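Local atomic coordinates of ECXA (Escherichia coli, PDB entry 4L63), a protein that probably acts as a zinc-dependent metallopeptidase, holding a zinc ion between histidines of a metzincin-like active site. Residues 65-70 with 160-165; 69-74 with 166-171; 150-155 with 206-211. All blocks are in the same frame, centred on the assembly; numbering follows the deposited sequence.

Contact 1. Residues 65-70 with 160-165; sequences REAFNE and HEIGHI. With ZN (zinc ion), chain G.
I162 packs against A67 and F68 where helix 60-70 crosses the back of helix 146-165, the helix that carries the HExxH zinc motif of the metzincin-like fold. The apolar contacts all run through I162. Its CG1 meets CB of A67 at 3.9 Å, and its CG2 lies 3.8 Å from CE2 of F68. With CG1 anti to the carbonyl carbon (chi1 -53°), the longer branch runs past the A67 methyl to the ring, while CG2 lies beyond the CD2-CE2 bond, on the same side of the plane as CD1. The CH-pi contact comes from the end of the longer branch, CD1, which stands 4.1 Å from the F68 ring centroid and only 9° off the ring normal. The F68 ring also meets Y35, with planes at about 40°, while F93 of strand 91-96 touches I162, so this side of the zinc helix is buried in apolar groups. Metal and polar chemistry occupies another side of the same helix. H160 and H164, one turn apart, bind zinc through NE2, and H170 supplies the third histidine. Second-shell acceptors fix the two rings: ND1 of H160 bonds to I198 O and ND1 of H164 to L168 O. E161, bent at chi2, bonds through OE1 to T106 OG1, and its OE2 accepts a hydrogen bond of 2.7 Å from the zinc-bound water O.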
loop_
_atom_site.group_PDB
_atom_site.type_symbol
_atom_site.label_atom_id
_atom_site.label_comp_id
_atom_site.label_asym_id
_atom_site.label_seq_id
_atom_site.Cartn_x
_atom_site.Cartn_y
_atom_site.Cartn_z
ATOM N N ARG A 65 -9.694 -20.232 -27.005
ATOM C CA ARG A 65 -8.831 -19.269 -27.688
ATOM C C ARG A 65 -8.915 -17.892 -27.044
ATOM O O ARG A 65 -7.913 -17.334 -26.601
ATOM C CB ARG A 65 -9.211 -19.163 -29.175
ATOM C CG ARG A 65 -8.118 -18.607 -30.074
ATOM C CD ARG A 65 -7.915 -19.464 -31.304
ATOM N NE ARG A 65 -8.880 -19.186 -32.366
ATOM C CZ ARG A 65 -9.810 -20.042 -32.783
ATOM N NH1 ARG A 65 -9.912 -21.232 -32.216
ATOM N NH2 ARG A 65 -10.638 -19.711 -33.768
ATOM N N GLU A 66 -10.130 -17.357 -26.996
ATOM C CA GLU A 66 -10.363 -15.989 -26.553
ATOM C C GLU A 66 -10.082 -15.829 -25.062
ATOM O O GLU A 66 -9.517 -14.824 -24.634
ATOM C CB GLU A 66 -11.804 -15.572 -26.874
ATOM C CG GLU A 66 -12.066 -14.074 -26.834
ATOM C CD GLU A 66 -12.257 -13.540 -25.425
ATOM O OE1 GLU A 66 -12.655 -14.327 -24.536
ATOM O OE2 GLU A 66 -12.016 -12.332 -25.208
ATOM N N ALA A 67 -10.475 -16.833 -24.283
ATOM C CA ALA A 67 -10.328 -16.798 -22.834
ATOM C C ALA A 67 -8.868 -16.766 -22.426
ATOM O O ALA A 67 -8.505 -16.111 -21.451
ATOM C CB ALA A 67 -11.019 -17.992 -22.199
ATOM N N PHE A 68 -8.065 -17.517 -23.145
ATOM C CA PHE A 68 -6.631 -17.601 -22.925
ATOM C C PHE A 68 -5.938 -16.284 -23.194
ATOM O O PHE A 68 -4.968 -15.931 -22.574
ATOM C CB PHE A 68 -6.032 -18.687 -23.788
ATOM C CG PHE A 68 -5.683 -19.923 -23.037
ATOM C CD1 PHE A 68 -6.101 -21.155 -23.485
ATOM C CD2 PHE A 68 -4.943 -19.855 -21.886
ATOM C CE1 PHE A 68 -5.789 -22.298 -22.795
ATOM C CE2 PHE A 68 -4.624 -20.985 -21.190
ATOM C CZ PHE A 68 -5.044 -22.215 -21.645
ATOM N N ASN A 69 -6.434 -15.594 -24.187
ATOM C CA ASN A 69 -5.929 -14.282 -24.565
ATOM C C ASN A 69 -6.279 -13.236 -23.519
ATOM O O ASN A 69 -5.579 -12.235 -23.373
ATOM C CB ASN A 69 -6.488 -13.854 -25.911
ATOM C CG ASN A 69 -5.803 -12.621 -26.449
ATOM O OD1 ASN A 69 -4.675 -12.686 -26.940
ATOM N ND2 ASN A 69 -6.467 -11.477 -26.326
ATOM N N GLU A 70 -7.387 -13.466 -22.816
ATOM C CA GLU A 70 -7.796 -12.625 -21.695
ATOM C C GLU A 70 -6.734 -12.628 -20.611
ATOM O O GLU A 70 -6.555 -11.643 -19.893
ATOM C CB GLU A 70 -9.114 -13.118 -21.102
ATOM C CG GLU A 70 -10.322 -12.994 -21.996
ATOM C CD GLU A 70 -11.040 -11.685 -21.790
ATOM O OE1 GLU A 70 -11.844 -11.600 -20.836
ATOM O OE2 GLU A 70 -10.814 -10.748 -22.582
ATOM N N HIS A 160 -12.934 -18.290 -16.032
ATOM C CA HIS A 160 -12.803 -18.701 -14.635
ATOM C C HIS A 160 -12.031 -20.022 -14.523
ATOM O O HIS A 160 -11.114 -20.143 -13.716
ATOM C CB HIS A 160 -14.191 -18.818 -13.995
ATOM C CG HIS A 160 -14.184 -19.336 -12.590
ATOM N ND1 HIS A 160 -14.084 -18.513 -11.488
ATOM C CD2 HIS A 160 -14.279 -20.599 -12.110
ATOM C CE1 HIS A 160 -14.115 -19.251 -10.389
ATOM N NE2 HIS A 160 -14.233 -20.519 -10.741
ATOM N N GLU A 161 -12.385 -20.999 -15.353
ATOM C CA GLU A 161 -11.703 -22.291 -15.321
ATOM C C GLU A 161 -10.235 -22.176 -15.768
ATOM O O GLU A 161 -9.373 -22.885 -15.242
ATOM C CB GLU A 161 -12.453 -23.317 -16.179
ATOM C CG GLU A 161 -13.850 -23.681 -15.655
ATOM C CD GLU A 161 -13.884 -23.990 -14.159
ATOM O OE1 GLU A 161 -13.043 -24.782 -13.686
ATOM O OE2 GLU A 161 -14.764 -23.447 -13.457
ATOM N N ILE A 162 -9.955 -21.285 -16.722
ATOM C CA ILE A 162 -8.573 -20.964 -17.108
ATOM C C ILE A 162 -7.755 -20.489 -15.900
ATOM O O ILE A 162 -6.581 -20.832 -15.747
ATOM C CB ILE A 162 -8.501 -19.848 -18.185
ATOM C CG1 ILE A 162 -9.363 -20.167 -19.407
ATOM C CG2 ILE A 162 -7.059 -19.620 -18.614
ATOM C CD1 ILE A 162 -8.868 -21.297 -20.240
ATOM N N GLY A 163 -8.379 -19.679 -15.054
ATOM C CA GLY A 163 -7.741 -19.238 -13.822
ATOM C C GLY A 163 -7.238 -20.426 -13.016
ATOM O O GLY A 163 -6.115 -20.408 -12.504
ATOM N N HIS A 164 -8.067 -21.468 -12.930
ATOM C CA HIS A 164 -7.725 -22.689 -12.210
ATOM C C HIS A 164 -6.583 -23.442 -12.900
ATOM O O HIS A 164 -5.680 -23.960 -12.238
ATOM C CB HIS A 164 -8.951 -23.595 -12.089
ATOM C CG HIS A 164 -9.964 -23.114 -11.096
ATOM N ND1 HIS A 164 -9.609 -22.591 -9.871
ATOM C CD2 HIS A 164 -11.316 -23.078 -11.142
ATOM C CE1 HIS A 164 -10.700 -22.254 -9.206
ATOM N NE2 HIS A 164 -11.750 -22.536 -9.956
ATOM N N ILE A 165 -6.637 -23.508 -14.229
ATOM C CA ILE A 165 -5.550 -24.108 -15.010
ATOM C C ILE A 165 -4.231 -23.430 -14.653
ATOM O O ILE A 165 -3.198 -24.088 -14.510
ATOM C CB ILE A 165 -5.791 -23.989 -16.530
ATOM C CG1 ILE A 165 -6.979 -24.847 -16.958
ATOM C CG2 ILE A 165 -4.553 -24.427 -17.312
ATOM C CD1 ILE A 165 -6.758 -26.320 -16.744
HETATM ZN ZN ZN G . -13.886 -22.238 -9.554
HETATM O O HOH W 1 -14.985 -24.039 -10.880
#

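Contact 2. Residues 69-74 with 166-171; sequences NEWAPS and LGLLHN. With ZN (zinc ion), chain G.
The indole of W71 has the CD1 methyl of L166 3.6 Å above its plane, offset toward the rim. That methyl sits 3.9 Å from CG of W71 and equally far from its CB, at the root of the ring. L168 reaches the far end of the six-membered ring, where its CD1 comes to 4.0 Å from CZ3 of W71. With CG anti to the carbonyl carbon (chi1 -72°), the tryptophan leans away from its own carbonyl, slides past L166 and crosses L168 obliquely. At the other end of the indole, NE1 donates to K159 O on helix 146-165, a bond that fixes the ring's rotation; V234 of helix 228-239 touches both W71 and L168. The carbonyl left behind is gripped twice: W71 O accepts from S74 N and, at 2.7 Å, from S74 OG, both at the end of the 3-10 segment 72-74. Across the contact, L166 and L168 flank G167, which has positive phi (96°) and is the C' residue of a Schellman motif ending the zinc helix, closed by L168 N to G163 O and G167 N to H164 O. The chain then runs past L169 to H170, whose NE2 binds zinc at 2.1 Å while its ND1 bonds to E173 OE2. A glycine turn that redirects the chain after HExxH and delivers a third histidine to zinc is the hallmark of the metzincin active site.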
loop_
_atom_site.group_PDB
_atom_site.type_symbol
_atom_site.label_atom_id
_atom_site.label_comp_id
_atom_site.label_asym_id
_atom_site.label_seq_id
_atom_site.Cartn_x
_atom_site.Cartn_y
_atom_site.Cartn_z
ATOM N N ASN A 69 -6.434 -15.594 -24.187
ATOM C CA ASN A 69 -5.929 -14.282 -24.565
ATOM C C ASN A 69 -6.279 -13.236 -23.519
ATOM O O ASN A 69 -5.579 -12.235 -23.373
ATOM C CB ASN A 69 -6.488 -13.854 -25.911
ATOM C CG ASN A 69 -5.803 -12.621 -26.449
ATOM O OD1 ASN A 69 -4.675 -12.686 -26.940
ATOM N ND2 ASN A 69 -6.467 -11.477 -26.326
ATOM N N GLU A 70 -7.387 -13.466 -22.816
ATOM C CA GLU A 70 -7.796 -12.625 -21.695
ATOM C C GLU A 70 -6.734 -12.628 -20.611
ATOM O O GLU A 70 -6.555 -11.643 -19.893
ATOM C CB GLU A 70 -9.114 -13.118 -21.102
ATOM C CG GLU A 70 -10.322 -12.994 -21.996
ATOM C CD GLU A 70 -11.040 -11.685 -21.790
ATOM O OE1 GLU A 70 -11.844 -11.600 -20.836
ATOM O OE2 GLU A 70 -10.814 -10.748 -22.582
ATOM N N TRP A 71 -6.052 -13.762 -20.479
ATOM C CA TRP A 71 -5.078 -13.964 -19.415
ATOM C C TRP A 71 -3.658 -13.656 -19.888
ATOM O O TRP A 71 -2.716 -13.653 -19.093
ATOM C CB TRP A 71 -5.161 -15.397 -18.881
ATOM C CG TRP A 71 -6.386 -15.689 -18.072
ATOM C CD1 TRP A 71 -7.563 -16.219 -18.520
ATOM C CD2 TRP A 71 -6.553 -15.468 -16.668
ATOM N NE1 TRP A 71 -8.452 -16.344 -17.478
ATOM C CE2 TRP A 71 -7.855 -15.885 -16.326
ATOM C CE3 TRP A 71 -5.727 -14.954 -15.661
ATOM C CZ2 TRP A 71 -8.352 -15.812 -15.030
ATOM C CZ3 TRP A 71 -6.226 -14.877 -14.361
ATOM C CH2 TRP A 71 -7.523 -15.301 -14.063
ATOM N N ALA A 72 -3.524 -13.381 -21.183
ATOM C CA ALA A 72 -2.231 -13.080 -21.805
ATOM C C ALA A 72 -1.418 -11.946 -21.143
ATOM O O ALA A 72 -0.188 -12.007 -21.150
ATOM C CB ALA A 72 -2.438 -12.765 -23.287
ATOM N N PRO A 73 -2.084 -10.906 -20.588
ATOM C CA PRO A 73 -1.307 -9.892 -19.853
ATOM C C PRO A 73 -0.441 -10.433 -18.706
ATOM O O PRO A 73 0.459 -9.724 -18.244
ATOM C CB PRO A 73 -2.392 -8.964 -19.302
ATOM C CG PRO A 73 -3.467 -9.030 -20.320
ATOM C CD PRO A 73 -3.467 -10.444 -20.831
ATOM N N SER A 74 -0.702 -11.658 -18.257
ATOM C CA SER A 74 0.113 -12.277 -17.216
ATOM C C SER A 74 1.475 -12.742 -17.747
ATOM O O SER A 74 2.383 -13.017 -16.965
ATOM C CB SER A 74 -0.623 -13.461 -16.593
ATOM O OG SER A 74 -0.684 -14.529 -17.512
ATOM N N LEU A 166 -4.296 -22.112 -14.473
ATOM C CA LEU A 166 -3.114 -21.295 -14.230
ATOM C C LEU A 166 -2.707 -21.228 -12.761
ATOM O O LEU A 166 -1.855 -20.425 -12.396
ATOM C CB LEU A 166 -3.344 -19.874 -14.760
ATOM C CG LEU A 166 -3.577 -19.776 -16.271
ATOM C CD1 LEU A 166 -3.923 -18.358 -16.690
ATOM C CD2 LEU A 166 -2.363 -20.300 -17.038
ATOM N N GLY A 167 -3.320 -22.054 -11.915
ATOM C CA GLY A 167 -2.858 -22.191 -10.544
ATOM C C GLY A 167 -3.586 -21.338 -9.518
ATOM O O GLY A 167 -3.169 -21.263 -8.353
ATOM N N LEU A 168 -4.672 -20.691 -9.931
ATOM C CA LEU A 168 -5.454 -19.900 -8.982
ATOM C C LEU A 168 -6.594 -20.715 -8.382
ATOM O O LEU A 168 -7.105 -21.656 -9.000
ATOM C CB LEU A 168 -6.011 -18.644 -9.650
ATOM C CG LEU A 168 -4.947 -17.699 -10.210
ATOM C CD1 LEU A 168 -5.587 -16.423 -10.730
ATOM C CD2 LEU A 168 -3.886 -17.389 -9.160
ATOM N N LEU A 169 -6.979 -20.349 -7.166
ATOM C CA LEU A 169 -8.127 -20.952 -6.506
ATOM C C LEU A 169 -9.190 -19.869 -6.355
ATOM O O LEU A 169 -9.160 -18.876 -7.085
ATOM C CB LEU A 169 -7.718 -21.556 -5.160
ATOM C CG LEU A 169 -6.668 -22.674 -5.289
ATOM C CD1 LEU A 169 -6.050 -23.005 -3.943
ATOM C CD2 LEU A 169 -7.265 -23.933 -5.920
ATOM N N HIS A 170 -10.126 -20.043 -5.426
ATOM C CA HIS A 170 -11.156 -19.023 -5.217
ATOM C C HIS A 170 -10.737 -17.988 -4.193
ATOM O O HIS A 170 -9.930 -18.278 -3.313
ATOM C CB HIS A 170 -12.465 -19.662 -4.766
ATOM C CG HIS A 170 -13.060 -20.580 -5.783
ATOM N ND1 HIS A 170 -13.612 -21.796 -5.449
ATOM C CD2 HIS A 170 -13.187 -20.460 -7.125
ATOM C CE1 HIS A 170 -14.051 -22.391 -6.545
ATOM N NE2 HIS A 170 -13.809 -21.599 -7.573
ATOM N N ASN A 171 -11.331 -16.801 -4.289
ATOM C CA ASN A 171 -10.969 -15.669 -3.422
ATOM C C ASN A 171 -10.999 -15.998 -1.936
ATOM O O ASN A 171 -10.196 -15.464 -1.167
ATOM C CB ASN A 171 -11.886 -14.471 -3.710
ATOM C CG ASN A 171 -13.302 -14.655 -3.173
ATOM O OD1 ASN A 171 -13.998 -15.601 -3.535
ATOM N ND2 ASN A 171 -13.754 -13.706 -2.342
HETATM ZN ZN ZN G . -13.886 -22.238 -9.554
HETATM O O HOH W 1 -14.985 -24.039 -10.880
#

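Contact 3. Residues 150-155 with 206-211; sequences IKLKLR and DYIDRL
I208 of helix 207-215 meets L152 and K153 of helix 146-165, and the chain leads up to it from D206, whose OD1 lies 4.5 Å from K153 NZ, too far for a salt bridge, so any attraction is probably modest. The other carboxylate oxygen works within its own segment. As N-cap of helix 207-215, D206 accepts from the backbone N of D209 through OD2 at 2.9 Å, with an N-H...O angle of 151°; the donor meets OD2 from above the carboxylate plane, 35° out of it. The capping bond satisfies an amide of the first turn, and the nearby lysine and the helix start would both tend to stabilise the negative charge of the aspartate. Y207 opens the helix and sends its OH to G225 N, with its side chain against I156. I208 carries the apolar contact. Its CD1 meets CD2 of L152 tip to tip at 3.7 Å, the closest approach between the segments. The same methyl lies 4.0 Å from CD of K153, whose aliphatic chain passes it obliquely. The lysine is bent at chi2 (76°) and again at chi4, which lays its methylenes beside I208 and turns the amine toward D206. Helix 207-215 is thus set against helix 146-165 chiefly by one isoleucine, which also touches Y149 and I156 of that long helix, I140 in a loop and L134 of helix 131-137; on the zinc helix, I150 and L154 instead touch I44 of strand 41-44.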
loop_
_atom_site.group_PDB
_atom_site.type_symbol
_atom_site.label_atom_id
_atom_site.label_comp_id
_atom_site.label_asym_id
_atom_site.label_seq_id
_atom_site.Cartn_x
_atom_site.Cartn_y
_atom_site.Cartn_z
ATOM N N ILE A 150 -26.314 -16.532 -22.405
ATOM C CA ILE A 150 -25.745 -17.873 -22.314
ATOM C C ILE A 150 -24.289 -17.879 -22.813
ATOM O O ILE A 150 -23.447 -18.606 -22.277
ATOM C CB ILE A 150 -26.597 -18.901 -23.102
ATOM C CG1 ILE A 150 -27.965 -19.072 -22.434
ATOM C CG2 ILE A 150 -25.908 -20.254 -23.163
ATOM C CD1 ILE A 150 -28.952 -19.878 -23.251
ATOM N N LYS A 151 -23.988 -17.058 -23.821
ATOM C CA LYS A 151 -22.602 -16.890 -24.274
ATOM C C LYS A 151 -21.771 -16.156 -23.223
ATOM O O LYS A 151 -20.604 -16.483 -23.004
ATOM C CB LYS A 151 -22.536 -16.135 -25.609
ATOM C CG LYS A 151 -23.685 -16.414 -26.564
ATOM C CD LYS A 151 -23.851 -15.299 -27.590
ATOM C CE LYS A 151 -23.500 -15.740 -28.995
ATOM N NZ LYS A 151 -24.191 -14.879 -29.997
ATOM N N LEU A 152 -22.378 -15.158 -22.586
ATOM C CA LEU A 152 -21.729 -14.417 -21.510
ATOM C C LEU A 152 -21.315 -15.370 -20.398
ATOM O O LEU A 152 -20.163 -15.371 -19.961
ATOM C CB LEU A 152 -22.660 -13.330 -20.964
ATOM C CG LEU A 152 -22.184 -12.567 -19.722
ATOM C CD1 LEU A 152 -20.853 -11.889 -19.989
ATOM C CD2 LEU A 152 -23.225 -11.554 -19.263
ATOM N N LYS A 153 -22.269 -16.191 -19.963
ATOM C CA LYS A 153 -22.043 -17.174 -18.912
ATOM C C LYS A 153 -20.971 -18.185 -19.315
ATOM O O LYS A 153 -20.193 -18.643 -18.477
ATOM C CB LYS A 153 -23.350 -17.894 -18.573
ATOM C CG LYS A 153 -23.646 -17.996 -17.084
ATOM C CD LYS A 153 -24.137 -16.666 -16.530
ATOM C CE LYS A 153 -24.499 -16.778 -15.055
ATOM N NZ LYS A 153 -23.517 -17.593 -14.289
ATOM N N LEU A 154 -20.925 -18.522 -20.600
ATOM C CA LEU A 154 -19.955 -19.497 -21.081
ATOM C C LEU A 154 -18.530 -18.947 -21.057
ATOM O O LEU A 154 -17.612 -19.632 -20.608
ATOM C CB LEU A 154 -20.306 -19.966 -22.495
ATOM C CG LEU A 154 -19.774 -21.365 -22.803
ATOM C CD1 LEU A 154 -20.722 -22.426 -22.268
ATOM C CD2 LEU A 154 -19.536 -21.554 -24.300
ATOM N N ARG A 155 -18.342 -17.719 -21.536
ATOM C CA ARG A 155 -17.019 -17.097 -21.516
ATOM C C ARG A 155 -16.517 -16.927 -20.089
ATOM O O ARG A 155 -15.381 -17.279 -19.784
ATOM C CB ARG A 155 -17.032 -15.740 -22.217
ATOM C CG ARG A 155 -17.301 -15.817 -23.703
ATOM C CD ARG A 155 -17.202 -14.450 -24.352
ATOM N NE ARG A 155 -17.510 -14.517 -25.779
ATOM C CZ ARG A 155 -16.637 -14.859 -26.721
ATOM N NH1 ARG A 155 -17.014 -14.895 -27.993
ATOM N NH2 ARG A 155 -15.388 -15.166 -26.394
ATOM N N ASP A 206 -22.169 -13.879 -7.106
ATOM C CA ASP A 206 -22.468 -13.862 -8.531
ATOM C C ASP A 206 -21.580 -12.815 -9.183
ATOM O O ASP A 206 -21.749 -11.612 -8.950
ATOM C CB ASP A 206 -23.937 -13.555 -8.808
ATOM C CG ASP A 206 -24.255 -13.538 -10.296
ATOM O OD1 ASP A 206 -24.203 -14.610 -10.937
ATOM O OD2 ASP A 206 -24.522 -12.442 -10.831
ATOM N N TYR A 207 -20.628 -13.282 -9.986
ATOM C CA TYR A 207 -19.633 -12.419 -10.616
ATOM C C TYR A 207 -20.262 -11.270 -11.402
ATOM O O TYR A 207 -19.788 -10.134 -11.343
ATOM C CB TYR A 207 -18.734 -13.246 -11.538
ATOM C CG TYR A 207 -17.769 -12.420 -12.360
ATOM C CD1 TYR A 207 -16.658 -11.818 -11.772
ATOM C CD2 TYR A 207 -17.970 -12.235 -13.723
ATOM C CE1 TYR A 207 -15.776 -11.060 -12.521
ATOM C CE2 TYR A 207 -17.094 -11.482 -14.481
ATOM C CZ TYR A 207 -15.999 -10.897 -13.876
ATOM O OH TYR A 207 -15.125 -10.147 -14.629
ATOM N N ILE A 208 -21.325 -11.566 -12.141
ATOM C CA ILE A 208 -21.970 -10.548 -12.965
ATOM C C ILE A 208 -22.535 -9.435 -12.097
ATOM O O ILE A 208 -22.344 -8.249 -12.375
ATOM C CB ILE A 208 -23.100 -11.132 -13.820
ATOM C CG1 ILE A 208 -22.553 -12.198 -14.766
ATOM C CG2 ILE A 208 -23.792 -10.025 -14.607
ATOM C CD1 ILE A 208 -23.593 -12.744 -15.726
ATOM N N ASP A 209 -23.236 -9.835 -11.041
ATOM C CA ASP A 209 -23.822 -8.891 -10.104
ATOM C C ASP A 209 -22.748 -8.047 -9.413
ATOM O O ASP A 209 -22.908 -6.841 -9.261
ATOM C CB ASP A 209 -24.662 -9.633 -9.065
ATOM C CG ASP A 209 -25.560 -8.704 -8.273
ATOM O OD1 ASP A 209 -26.216 -7.835 -8.891
ATOM O OD2 ASP A 209 -25.608 -8.842 -7.033
ATOM N N ARG A 210 -21.654 -8.681 -8.994
ATOM C CA ARG A 210 -20.574 -7.939 -8.357
ATOM C C ARG A 210 -19.885 -7.014 -9.360
ATOM O O ARG A 210 -19.516 -5.890 -9.018
ATOM C CB ARG A 210 -19.549 -8.885 -7.716
ATOM C CG ARG A 210 -20.134 -9.811 -6.651
ATOM C CD ARG A 210 -21.077 -9.058 -5.728
ATOM N NE ARG A 210 -20.406 -7.966 -5.031
ATOM C CZ ARG A 210 -21.036 -6.937 -4.475
ATOM N NH1 ARG A 210 -22.359 -6.845 -4.551
ATOM N NH2 ARG A 210 -20.340 -5.989 -3.858
ATOM N N LEU A 211 -19.723 -7.482 -10.594
ATOM C CA LEU A 211 -19.072 -6.680 -11.625
ATOM C C LEU A 211 -19.926 -5.463 -11.970
ATOM O O LEU A 211 -19.411 -4.356 -12.144
ATOM C CB LEU A 211 -18.805 -7.515 -12.880
ATOM C CG LEU A 211 -18.044 -6.790 -13.993
ATOM C CD1 LEU A 211 -16.733 -6.237 -13.457
ATOM C CD2 LEU A 211 -17.803 -7.702 -15.186
#

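How the contacts relate
Contacts 1 and 2 lie close together in the core and share N69 and E70 of helix 60-70; both join that helix and its exit to the zinc-binding part of the chain, and together they hold the three zinc histidines. They also meet directly, I162 CG2 packing on W71 CD1. Contact 1 is helix against helix, whereas contact 2 joins the C-terminal region of helix 60-70 to the loop that follows helix 146-165. Contact 3 uses an earlier part of helix 146-165, farther from the chain centre, and mixes buried aliphatic groups with partly exposed charged ones. It is linked to contact 1 by the weak, long ion pair between E66 and R155, but does not touch contact 2.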